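SVS_variant_AS1 (Streptomyces sp. CWA1, PDB 6TJA) is an engineered variant of a reconstructed ancestral terpene cyclase, probably turning geranylgeranyl diphosphate into spiroviolene by metal-dependent cyclisation. Local coordinates at residues V33-I36 with R37-M41; L78-Y81 with W82-F86; F149-A152 with H153-W156. All blocks are in the same frame, centred on the assembly; numbering follows the deposited sequence.

Contact 1 of 3, residues V33-I36 with R37-M41; sequences VEWI and RRSGM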
ATOM      1  N   VAL A  33     -27.226  -4.612  -9.978  1.00 51.55           N
ATOM      2  CA  VAL A  33     -27.470  -5.684 -10.894  1.00 47.89           C
ATOM      3  C   VAL A  33     -27.389  -5.186 -12.315  1.00 46.82           C
ATOM      4  O   VAL A  33     -26.861  -5.863 -13.140  1.00 43.35           O
ATOM      5  CB  VAL A  33     -28.810  -6.349 -10.635  1.00 49.26           C
ATOM      6  CG1 VAL A  33     -29.134  -7.303 -11.748  1.00 47.97           C
ATOM      7  CG2 VAL A  33     -28.774  -7.077  -9.320  1.00 47.99           C
ATOM      8  N   GLU A  34     -27.879  -3.997 -12.601  1.00 46.41           N
ATOM      9  CA  GLU A  34     -27.755  -3.521 -13.958  1.00 49.42           C
ATOM     10  C   GLU A  34     -26.336  -3.161 -14.317  1.00 45.31           C
ATOM     11  O   GLU A  34     -25.902  -3.464 -15.379  1.00 49.23           O
ATOM     12  CB  GLU A  34     -28.805  -2.489 -14.423  1.00 55.85           C
ATOM     13  CG  GLU A  34     -29.155  -1.326 -13.533  1.00 70.48           C
ATOM     14  CD  GLU A  34     -30.622  -0.864 -13.630  1.00 81.66           C
ATOM     15  OE1 GLU A  34     -31.513  -1.642 -14.030  1.00 73.12           O
ATOM     16  OE2 GLU A  34     -30.905   0.286 -13.273  1.00 84.88           O
ATOM     17  N   TRP A  35     -25.615  -2.526 -13.418  1.00 44.23           N
ATOM     18  CA  TRP A  35     -24.176  -2.190 -13.648  1.00 40.07           C
ATOM     19  C   TRP A  35     -23.383  -3.457 -13.972  1.00 41.76           C
ATOM     20  O   TRP A  35     -22.523  -3.393 -14.886  1.00 40.45           O
ATOM     21  CB  TRP A  35     -23.557  -1.490 -12.441  1.00 38.06           C
ATOM     22  CG  TRP A  35     -22.091  -1.215 -12.541  1.00 34.08           C
ATOM     23  CD1 TRP A  35     -21.501  -0.072 -12.997  1.00 33.33           C
ATOM     24  CD2 TRP A  35     -21.024  -2.083 -12.128  1.00 31.32           C
ATOM     25  NE1 TRP A  35     -20.139  -0.174 -12.889  1.00 35.22           N
ATOM     26  CE2 TRP A  35     -19.819  -1.395 -12.361  1.00 32.79           C
ATOM     27  CE3 TRP A  35     -20.969  -3.343 -11.532  1.00 33.53           C
ATOM     28  CZ2 TRP A  35     -18.576  -1.942 -12.053  1.00 35.47           C
ATOM     29  CZ3 TRP A  35     -19.745  -3.879 -11.205  1.00 34.89           C
ATOM     30  CH2 TRP A  35     -18.561  -3.191 -11.472  1.00 34.44           C
ATOM     31  N   ILE A  36     -23.638  -4.527 -13.212  1.00 38.73           N
ATOM     32  CA  ILE A  36     -22.932  -5.835 -13.318  1.00 45.59           C
ATOM     33  C   ILE A  36     -23.103  -6.365 -14.743  1.00 48.78           C
ATOM     34  O   ILE A  36     -22.081  -6.759 -15.319  1.00 48.55           O
ATOM     35  CB  ILE A  36     -23.426  -6.852 -12.267  1.00 43.14           C
ATOM     36  CG1 ILE A  36     -23.022  -6.448 -10.850  1.00 45.67           C
ATOM     37  CG2 ILE A  36     -22.929  -8.249 -12.583  1.00 44.22           C
ATOM     38  CD1 ILE A  36     -23.635  -7.318  -9.768  1.00 44.41           C
ATOM     39  N   ARG A  37     -24.336  -6.371 -15.269  1.00 53.34           N
ATOM     40  CA  ARG A  37     -24.682  -6.870 -16.634  1.00 58.12           C
ATOM     41  C   ARG A  37     -23.935  -6.045 -17.697  1.00 56.57           C
ATOM     42  O   ARG A  37     -23.420  -6.652 -18.653  1.00 58.88           O
ATOM     43  CB  ARG A  37     -26.206  -6.876 -16.825  1.00 64.97           C
ATOM     44  CG  ARG A  37     -26.916  -7.779 -15.821  1.00 68.24           C
ATOM     45  CD  ARG A  37     -28.341  -8.221 -16.123  1.00 67.06           C
ATOM     46  NE  ARG A  37     -28.372  -9.639 -15.775  1.00 70.83           N
ATOM     47  CZ  ARG A  37     -29.169 -10.236 -14.889  1.00 64.75           C
ATOM     48  NH1 ARG A  37     -30.104  -9.556 -14.241  1.00 52.52           N
ATOM     49  NH2 ARG A  37     -29.030 -11.543 -14.689  1.00 58.99           N
ATOM     50  N   ARG A  38     -23.798  -4.734 -17.502  1.00 50.59           N
ATOM     51  CA  ARG A  38     -23.126  -3.821 -18.461  1.00 55.57           C
ATOM     52  C   ARG A  38     -21.607  -3.752 -18.232  1.00 54.00           C
ATOM     53  O   ARG A  38     -20.922  -3.176 -19.086  1.00 52.96           O
ATOM     54  CB  ARG A  38     -23.737  -2.423 -18.330  1.00 67.41           C
ATOM     55  CG  ARG A  38     -25.155  -2.330 -18.875  1.00 83.04           C
ATOM     56  CD  ARG A  38     -25.929  -1.127 -18.355  1.00 92.26           C
ATOM     57  NE  ARG A  38     -27.269  -1.061 -18.931  1.00 97.57           N
ATOM     58  CZ  ARG A  38     -28.294  -1.868 -18.631  1.00101.71           C
ATOM     59  NH1 ARG A  38     -28.182  -2.842 -17.738  1.00 96.87           N
ATOM     60  NH2 ARG A  38     -29.451  -1.689 -19.243  1.00105.67           N
ATOM     61  N   SER A  39     -21.082  -4.266 -17.113  1.00 55.65           N
ATOM     62  CA  SER A  39     -19.717  -3.925 -16.618  1.00 52.02           C
ATOM     63  C   SER A  39     -18.641  -4.466 -17.567  1.00 54.49           C
ATOM     64  O   SER A  39     -17.538  -3.840 -17.618  1.00 49.49           O
ATOM     65  CB  SER A  39     -19.471  -4.440 -15.231  1.00 45.27           C
ATOM     66  OG  SER A  39     -19.371  -5.856 -15.222  1.00 41.49           O
ATOM     67  N   GLY A  40     -18.934  -5.593 -18.235  1.00 48.36           N
ATOM     68  CA  GLY A  40     -17.946  -6.379 -18.998  1.00 45.89           C
ATOM     69  C   GLY A  40     -17.119  -7.236 -18.063  1.00 45.52           C
ATOM     70  O   GLY A  40     -16.229  -7.936 -18.523  1.00 43.65           O
ATOM     71  N   MET A  41     -17.403  -7.179 -16.765  1.00 49.14           N
ATOM     72  CA  MET A  41     -16.645  -7.897 -15.712  1.00 48.50           C
ATOM     73  C   MET A  41     -16.885  -9.405 -15.847  1.00 48.35           C
ATOM     74  O   MET A  41     -16.022 -10.199 -15.440  1.00 46.95           O
ATOM     75  CB  MET A  41     -17.128  -7.395 -14.350  1.00 51.96           C
ATOM     76  CG  MET A  41     -16.388  -7.955 -13.165  1.00 52.92           C
ATOM     77  SD  MET A  41     -16.927  -7.076 -11.690  1.00 46.53           S
ATOM     78  CE  MET A  41     -18.559  -7.766 -11.422  1.00 50.39           C
TER
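Trp-35 lays the six-membered ring of its indole over Ser-39, whose CB stands 3.9 Å from the ring centroid and only 3° off the ring normal, a CH-pi contact over one face. The indole CG lies opposite the backbone N (chi1 175°), which brings the ring over Ser-39, one turn on. There Met-41 crosses it at about a right angle: CE reaches Trp-35 CZ3 at 4.1 Å, and SD makes an oblique Met-aromatic contact. The indole N-H is engaged elsewhere, NE1 donating to Asp-132 of helix 126-140. An alanine in place of Trp-35 would probably leave Asp-132 without this donor and open a gap beside Ser-39 CB and the Met-41 methyl. On another side of the helix, Arg-37 runs alongside Val-33, with NH1 3.5 Å from CG1. Arg-38, extended from CG to NE, runs back beside the preceding turn: its N donates to Glu-34 O at 3.2 Å, and NH1 adds a weak bond to the same oxygen at 3.3 Å. Ser-39 N donates a hydrogen bond to Ile-36 O at 3.2 Å, from above the carbonyl plane, and Gly-40 then leaves the helix with positive phi. The chemistry is thus divided: Trp-35 and Met-41 pack against helices 70-91 and 126-140, while exposed Arg-38 is likely to offset some carbonyl charge near the helix C-terminus.

Contact 2 of 3, residues L78-Y81 with W82-F86; sequences LFVY and WLFAF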
ATOM      1  N   LEU A  78     -20.705  -1.635  -5.456  1.00 29.27           N
ATOM      2  CA  LEU A  78     -20.083  -2.176  -6.704  1.00 29.62           C
ATOM      3  C   LEU A  78     -18.703  -2.773  -6.403  1.00 29.69           C
ATOM      4  O   LEU A  78     -18.412  -3.897  -6.866  1.00 28.03           O
ATOM      5  CB  LEU A  78     -19.983  -1.057  -7.743  1.00 29.67           C
ATOM      6  CG  LEU A  78     -21.326  -0.521  -8.245  1.00 28.42           C
ATOM      7  CD1 LEU A  78     -21.106   0.428  -9.404  1.00 27.63           C
ATOM      8  CD2 LEU A  78     -22.245  -1.658  -8.660  1.00 28.17           C
ATOM      9  N   PHE A  79     -17.858  -2.064  -5.661  1.00 28.60           N
ATOM     10  CA  PHE A  79     -16.505  -2.587  -5.353  1.00 27.85           C
ATOM     11  C   PHE A  79     -16.635  -3.890  -4.580  1.00 26.58           C
ATOM     12  O   PHE A  79     -15.727  -4.699  -4.675  1.00 27.17           O
ATOM     13  CB  PHE A  79     -15.619  -1.649  -4.541  1.00 25.78           C
ATOM     14  CG  PHE A  79     -14.300  -2.301  -4.211  1.00 24.16           C
ATOM     15  CD1 PHE A  79     -13.343  -2.496  -5.198  1.00 24.53           C
ATOM     16  CD2 PHE A  79     -14.031  -2.763  -2.939  1.00 23.73           C
ATOM     17  CE1 PHE A  79     -12.121  -3.088  -4.909  1.00 21.61           C
ATOM     18  CE2 PHE A  79     -12.844  -3.439  -2.675  1.00 25.88           C
ATOM     19  CZ  PHE A  79     -11.895  -3.599  -3.664  1.00 22.62           C
ATOM     20  N   VAL A  80     -17.682  -4.079  -3.781  1.00 30.04           N
ATOM     21  CA  VAL A  80     -17.801  -5.366  -3.028  1.00 29.07           C
ATOM     22  C   VAL A  80     -18.103  -6.488  -4.030  1.00 29.79           C
ATOM     23  O   VAL A  80     -17.520  -7.598  -3.835  1.00 25.65           O
ATOM     24  CB  VAL A  80     -18.826  -5.341  -1.889  1.00 28.15           C
ATOM     25  CG1 VAL A  80     -18.993  -6.741  -1.286  1.00 28.92           C
ATOM     26  CG2 VAL A  80     -18.435  -4.334  -0.821  1.00 27.95           C
ATOM     27  N   TYR A  81     -18.938  -6.227  -5.052  1.00 25.20           N
ATOM     28  CA  TYR A  81     -19.203  -7.206  -6.150  1.00 27.15           C
ATOM     29  C   TYR A  81     -17.875  -7.528  -6.855  1.00 27.87           C
ATOM     30  O   TYR A  81     -17.495  -8.726  -7.044  1.00 28.98           O
ATOM     31  CB  TYR A  81     -20.249  -6.686  -7.141  1.00 26.35           C
ATOM     32  CG  TYR A  81     -21.675  -6.751  -6.651  1.00 28.83           C
ATOM     33  CD1 TYR A  81     -22.348  -7.954  -6.578  1.00 31.26           C
ATOM     34  CD2 TYR A  81     -22.351  -5.614  -6.251  1.00 30.98           C
ATOM     35  CE1 TYR A  81     -23.660  -8.027  -6.119  1.00 34.58           C
ATOM     36  CE2 TYR A  81     -23.667  -5.665  -5.825  1.00 33.74           C
ATOM     37  CZ  TYR A  81     -24.318  -6.878  -5.747  1.00 30.94           C
ATOM     38  OH  TYR A  81     -25.579  -6.935  -5.280  1.00 33.67           O
ATOM     39  N   TRP A  82     -17.201  -6.468  -7.276  1.00 25.46           N
ATOM     40  CA  TRP A  82     -15.906  -6.524  -7.985  1.00 27.54           C
ATOM     41  C   TRP A  82     -14.941  -7.390  -7.197  1.00 28.05           C
ATOM     42  O   TRP A  82     -14.329  -8.246  -7.795  1.00 29.91           O
ATOM     43  CB  TRP A  82     -15.325  -5.129  -8.168  1.00 27.34           C
ATOM     44  CG  TRP A  82     -14.105  -5.160  -9.020  1.00 28.09           C
ATOM     45  CD1 TRP A  82     -14.032  -5.076 -10.382  1.00 28.71           C
ATOM     46  CD2 TRP A  82     -12.767  -5.319  -8.549  1.00 27.84           C
ATOM     47  NE1 TRP A  82     -12.729  -5.126 -10.785  1.00 26.71           N
ATOM     48  CE2 TRP A  82     -11.934  -5.306  -9.683  1.00 28.13           C
ATOM     49  CE3 TRP A  82     -12.195  -5.459  -7.284  1.00 27.34           C
ATOM     50  CZ2 TRP A  82     -10.553  -5.426  -9.572  1.00 28.12           C
ATOM     51  CZ3 TRP A  82     -10.834  -5.611  -7.186  1.00 27.45           C
ATOM     52  CH2 TRP A  82     -10.025  -5.582  -8.312  1.00 27.12           C
ATOM     53  N   LEU A  83     -14.823  -7.137  -5.898  1.00 30.98           N
ATOM     54  CA  LEU A  83     -13.886  -7.842  -5.008  1.00 33.12           C
ATOM     55  C   LEU A  83     -14.223  -9.327  -5.009  1.00 33.94           C
ATOM     56  O   LEU A  83     -13.292 -10.122  -5.183  1.00 34.22           O
ATOM     57  CB  LEU A  83     -13.950  -7.261  -3.595  1.00 38.28           C
ATOM     58  CG  LEU A  83     -13.096  -7.970  -2.540  1.00 38.11           C
ATOM     59  CD1 LEU A  83     -11.647  -7.523  -2.612  1.00 36.48           C
ATOM     60  CD2 LEU A  83     -13.678  -7.693  -1.169  1.00 41.71           C
ATOM     61  N   PHE A  84     -15.482  -9.706  -4.813  1.00 35.30           N
ATOM     62  CA  PHE A  84     -15.857 -11.147  -4.782  1.00 39.49           C
ATOM     63  C   PHE A  84     -15.493 -11.777  -6.133  1.00 36.25           C
ATOM     64  O   PHE A  84     -14.905 -12.861  -6.176  1.00 30.27           O
ATOM     65  CB  PHE A  84     -17.326 -11.359  -4.402  1.00 43.85           C
ATOM     66  CG  PHE A  84     -17.630 -11.137  -2.942  1.00 50.99           C
ATOM     67  CD1 PHE A  84     -16.750 -11.560  -1.952  1.00 57.93           C
ATOM     68  CD2 PHE A  84     -18.796 -10.496  -2.555  1.00 52.46           C
ATOM     69  CE1 PHE A  84     -17.039 -11.347  -0.613  1.00 63.27           C
ATOM     70  CE2 PHE A  84     -19.094 -10.299  -1.212  1.00 52.00           C
ATOM     71  CZ  PHE A  84     -18.214 -10.726  -0.245  1.00 61.09           C
ATOM     72  N   ALA A  85     -15.791 -11.070  -7.217  1.00 34.78           N
ATOM     73  CA  ALA A  85     -15.572 -11.549  -8.594  1.00 33.55           C
ATOM     74  C   ALA A  85     -14.056 -11.684  -8.858  1.00 36.86           C
ATOM     75  O   ALA A  85     -13.608 -12.743  -9.366  1.00 36.47           O
ATOM     76  CB  ALA A  85     -16.248 -10.609  -9.546  1.00 32.86           C
ATOM     77  N   PHE A  86     -13.265 -10.676  -8.506  1.00 35.06           N
ATOM     78  CA  PHE A  86     -11.796 -10.689  -8.720  1.00 34.08           C
ATOM     79  C   PHE A  86     -11.170 -11.773  -7.831  1.00 36.10           C
ATOM     80  O   PHE A  86     -10.321 -12.555  -8.291  1.00 36.35           O
ATOM     81  CB  PHE A  86     -11.210  -9.298  -8.469  1.00 31.20           C
ATOM     82  CG  PHE A  86      -9.739  -9.189  -8.765  1.00 30.69           C
ATOM     83  CD1 PHE A  86      -9.301  -8.714  -9.994  1.00 29.43           C
ATOM     84  CD2 PHE A  86      -8.795  -9.539  -7.809  1.00 28.32           C
ATOM     85  CE1 PHE A  86      -7.947  -8.601 -10.259  1.00 30.85           C
ATOM     86  CE2 PHE A  86      -7.441  -9.431  -8.085  1.00 27.80           C
ATOM     87  CZ  PHE A  86      -7.022  -8.983  -9.315  1.00 27.82           C
TER
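Phe-79 and Trp-82 bring their rings together nearly parallel but slid apart, with planes at 22° and centroids 5.4 Å apart, so there is little overlap. The closest atoms are Phe-79 CE1 and Trp-82 CE3, at 3.4 Å. Both side chains place CG anti to the backbone N (chi1 177° and -173°), which carries the two rings out from the helix in the same general sense despite their three-residue spacing. One face of the Phe-79 ring rests on Leu-83, whose CB lies 4.0 Å above the plane toward the rim, and Leu-83 CD1 reaches Phe-79 CZ at 4.1 Å. Phe-79 and Leu-83 are evidently the two engineered positions, standing where a tryptophan and a glycine were, so this packing belongs to the engineered variant. Trp-82 also meets Phe-86 one turn on: Phe-86 CB sits over a face of the indole, and Trp-82 CH2 lies 3.5 Å above the plane of the Phe-86 ring. Around the helix, Val-80 and Phe-84 run side by side, with Val-80 CG1 3.6 Å from Phe-84 CE2. Behind the side chains the backbone is regular, Trp-82 N bonding almost straight to Leu-78 O, and Ala-85 N to Tyr-81 O at 2.9 Å. The N-H of the buried Trp-82 indole is satisfied by NE1 donating to Phe-126 O. These are i to i+3 and i to i+4 contacts of a buried alpha-helix, consistent with the all-helical class I terpene synthase fold, in which the end of the corresponding helix carries the aspartate-rich metal-binding motif.

Contact 3 of 3, residues F149-A152 with H153-W156; sequences FVHA and HRAW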
ATOM      1  N   PHE A 149      -8.450   4.775   0.267  1.00 24.23           N
ATOM      2  CA  PHE A 149      -9.012   3.565  -0.395  1.00 25.52           C
ATOM      3  C   PHE A 149      -7.916   2.864  -1.227  1.00 25.95           C
ATOM      4  O   PHE A 149      -7.740   1.613  -1.112  1.00 23.08           O
ATOM      5  CB  PHE A 149     -10.249   3.863  -1.242  1.00 24.77           C
ATOM      6  CG  PHE A 149     -10.758   2.622  -1.927  1.00 24.93           C
ATOM      7  CD1 PHE A 149     -11.479   1.673  -1.223  1.00 25.36           C
ATOM      8  CD2 PHE A 149     -10.418   2.345  -3.248  1.00 25.29           C
ATOM      9  CE1 PHE A 149     -11.871   0.481  -1.824  1.00 25.01           C
ATOM     10  CE2 PHE A 149     -10.820   1.158  -3.850  1.00 25.53           C
ATOM     11  CZ  PHE A 149     -11.544   0.235  -3.139  1.00 25.30           C
ATOM     12  N   VAL A 150      -7.183   3.661  -2.010  1.00 22.98           N
ATOM     13  CA  VAL A 150      -6.101   3.184  -2.903  1.00 24.70           C
ATOM     14  C   VAL A 150      -5.103   2.393  -2.052  1.00 23.02           C
ATOM     15  O   VAL A 150      -4.664   1.313  -2.485  1.00 23.60           O
ATOM     16  CB  VAL A 150      -5.430   4.362  -3.635  1.00 27.73           C
ATOM     17  CG1 VAL A 150      -4.089   3.972  -4.218  1.00 27.41           C
ATOM     18  CG2 VAL A 150      -6.330   4.962  -4.703  1.00 28.87           C
ATOM     19  N   HIS A 151      -4.718   2.932  -0.904  1.00 22.51           N
ATOM     20  CA  HIS A 151      -3.665   2.340  -0.035  1.00 23.18           C
ATOM     21  C   HIS A 151      -4.197   1.052   0.619  1.00 22.69           C
ATOM     22  O   HIS A 151      -3.420   0.112   0.804  1.00 23.36           O
ATOM     23  CB  HIS A 151      -3.199   3.381   0.994  1.00 23.19           C
ATOM     24  CG  HIS A 151      -2.314   4.434   0.440  1.00 23.77           C
ATOM     25  ND1 HIS A 151      -1.328   4.150  -0.494  1.00 28.20           N
ATOM     26  CD2 HIS A 151      -2.213   5.748   0.704  1.00 22.51           C
ATOM     27  CE1 HIS A 151      -0.699   5.272  -0.809  1.00 28.09           C
ATOM     28  NE2 HIS A 151      -1.211   6.260  -0.078  1.00 22.41           N
ATOM     29  N   ALA A 152      -5.465   1.029   1.001  1.00 21.72           N
ATOM     30  CA  ALA A 152      -6.128  -0.156   1.591  1.00 23.99           C
ATOM     31  C   ALA A 152      -6.135  -1.279   0.545  1.00 24.40           C
ATOM     32  O   ALA A 152      -5.858  -2.459   0.918  1.00 23.18           O
ATOM     33  CB  ALA A 152      -7.535   0.177   2.056  1.00 22.84           C
ATOM     34  N   HIS A 153      -6.382  -0.895  -0.698  1.00 21.68           N
ATOM     35  CA  HIS A 153      -6.416  -1.754  -1.845  1.00 24.89           C
ATOM     36  C   HIS A 153      -5.084  -2.436  -2.129  1.00 24.69           C
ATOM     37  O   HIS A 153      -5.049  -3.593  -2.368  1.00 25.21           O
ATOM     38  CB  HIS A 153      -6.879  -0.955  -3.037  1.00 24.65           C
ATOM     39  CG  HIS A 153      -7.293  -1.764  -4.213  1.00 24.59           C
ATOM     40  ND1 HIS A 153      -6.412  -2.173  -5.178  1.00 25.56           N
ATOM     41  CD2 HIS A 153      -8.511  -2.156  -4.632  1.00 26.67           C
ATOM     42  CE1 HIS A 153      -7.065  -2.802  -6.126  1.00 25.40           C
ATOM     43  NE2 HIS A 153      -8.338  -2.802  -5.820  1.00 25.17           N
ATOM     44  N   ARG A 154      -3.999  -1.691  -2.091  1.00 25.10           N
ATOM     45  CA  ARG A 154      -2.714  -2.280  -2.292  1.00 24.24           C
ATOM     46  C   ARG A 154      -2.406  -3.202  -1.128  1.00 25.91           C
ATOM     47  O   ARG A 154      -1.819  -4.198  -1.320  1.00 26.08           O
ATOM     48  CB  ARG A 154      -1.583  -1.266  -2.477  1.00 24.12           C
ATOM     49  CG  ARG A 154      -0.255  -1.968  -2.708  1.00 26.27           C
ATOM     50  CD  ARG A 154       0.887  -1.206  -3.329  1.00 27.95           C
ATOM     51  NE  ARG A 154       0.711   0.180  -3.132  1.00 37.99           N
ATOM     52  CZ  ARG A 154       0.605   1.100  -4.053  1.00 38.96           C
ATOM     53  NH1 ARG A 154       0.764   0.868  -5.311  1.00 49.18           N
ATOM     54  NH2 ARG A 154       0.410   2.298  -3.645  1.00 43.78           N
ATOM     55  N   ALA A 155      -2.847  -2.852   0.062  1.00 24.19           N
ATOM     56  CA  ALA A 155      -2.588  -3.682   1.262  1.00 24.92           C
ATOM     57  C   ALA A 155      -3.244  -5.059   1.066  1.00 26.48           C
ATOM     58  O   ALA A 155      -2.551  -6.063   1.291  1.00 24.19           O
ATOM     59  CB  ALA A 155      -3.047  -2.972   2.508  1.00 24.85           C
ATOM     60  N   TRP A 156      -4.492  -5.090   0.560  1.00 23.78           N
ATOM     61  CA  TRP A 156      -5.239  -6.343   0.290  1.00 24.14           C
ATOM     62  C   TRP A 156      -4.521  -7.173  -0.786  1.00 24.71           C
ATOM     63  O   TRP A 156      -4.339  -8.413  -0.584  1.00 23.34           O
ATOM     64  CB  TRP A 156      -6.694  -6.035  -0.070  1.00 26.04           C
ATOM     65  CG  TRP A 156      -7.332  -7.094  -0.909  1.00 26.87           C
ATOM     66  CD1 TRP A 156      -7.607  -8.375  -0.542  1.00 26.30           C
ATOM     67  CD2 TRP A 156      -7.779  -6.962  -2.271  1.00 28.24           C
ATOM     68  NE1 TRP A 156      -8.153  -9.058  -1.584  1.00 25.06           N
ATOM     69  CE2 TRP A 156      -8.288  -8.215  -2.655  1.00 27.59           C
ATOM     70  CE3 TRP A 156      -7.772  -5.923  -3.201  1.00 25.85           C
ATOM     71  CZ2 TRP A 156      -8.808  -8.446  -3.923  1.00 24.57           C
ATOM     72  CZ3 TRP A 156      -8.270  -6.158  -4.457  1.00 27.01           C
ATOM     73  CH2 TRP A 156      -8.752  -7.412  -4.815  1.00 25.86           C
TER
HETATM   74  O   HOH W   1       0.490   1.598  -0.551  1.00 32.47           O
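The rings of Phe-149 and His-153 meet obliquely, their planes 52° apart, with Phe-149 CE2 4.1 Å from His-153 CD2. One face of the imidazole is covered by Trp-156, whose CZ3 stands 3.6 Å above it, while His-153 CE1 lies in the plane of the indole at its edge. With CG anti to the backbone N (chi1 -165°), His-153 sets CD2 beside the Phe-149 ring, and its ND1 is held by Gln-111 OE1, which should restrict rotation of the imidazole. His-151 and Arg-154 lie side by side, their flat groups turned 48° apart, ND1 and NH2 at 4.0 Å. A water joins them: Arg-154 NE donates to it at 3.0 Å, and His-151 ND1 is hydrogen-bonded to it at 3.1 Å. Backbone bonds such as Arg-154 N to Val-150 O, at 3.1 Å, continue the helix beneath. Within helix 143-169 these two turns pack against helix 100-115 through Phe-149, Val-150, His-153 and Arg-154, against helix 188-192 through Phe-149, Ala-152 and Trp-156, and against helix 70-91 through Trp-156. His-151 stacks on His-151 of the second subunit, so the same helix also contributes to the dimer interface.

In the fold
The three contacts follow one another along the chain: contact 1 at the end of helix 25-38 and in the loop that follows, contact 2 in helix 70-91, contact 3 in helix 143-169. Contact 2 stands between the others, its centre 11 Å from that of contact 1 and 14 Å from that of contact 3. It touches both: Ile-36 CD1 packs on Tyr-81 CD1 at 3.5 Å, and Leu-83 CD1 on Trp-156 CZ2 at 3.3 Å. Contacts 1 and 3 do not meet, their nearest atoms lying about 11 Å apart. Helix 70-91 thus lies between helix 25-38 and helix 143-169 and packs on both, the latter also meeting the second subunit.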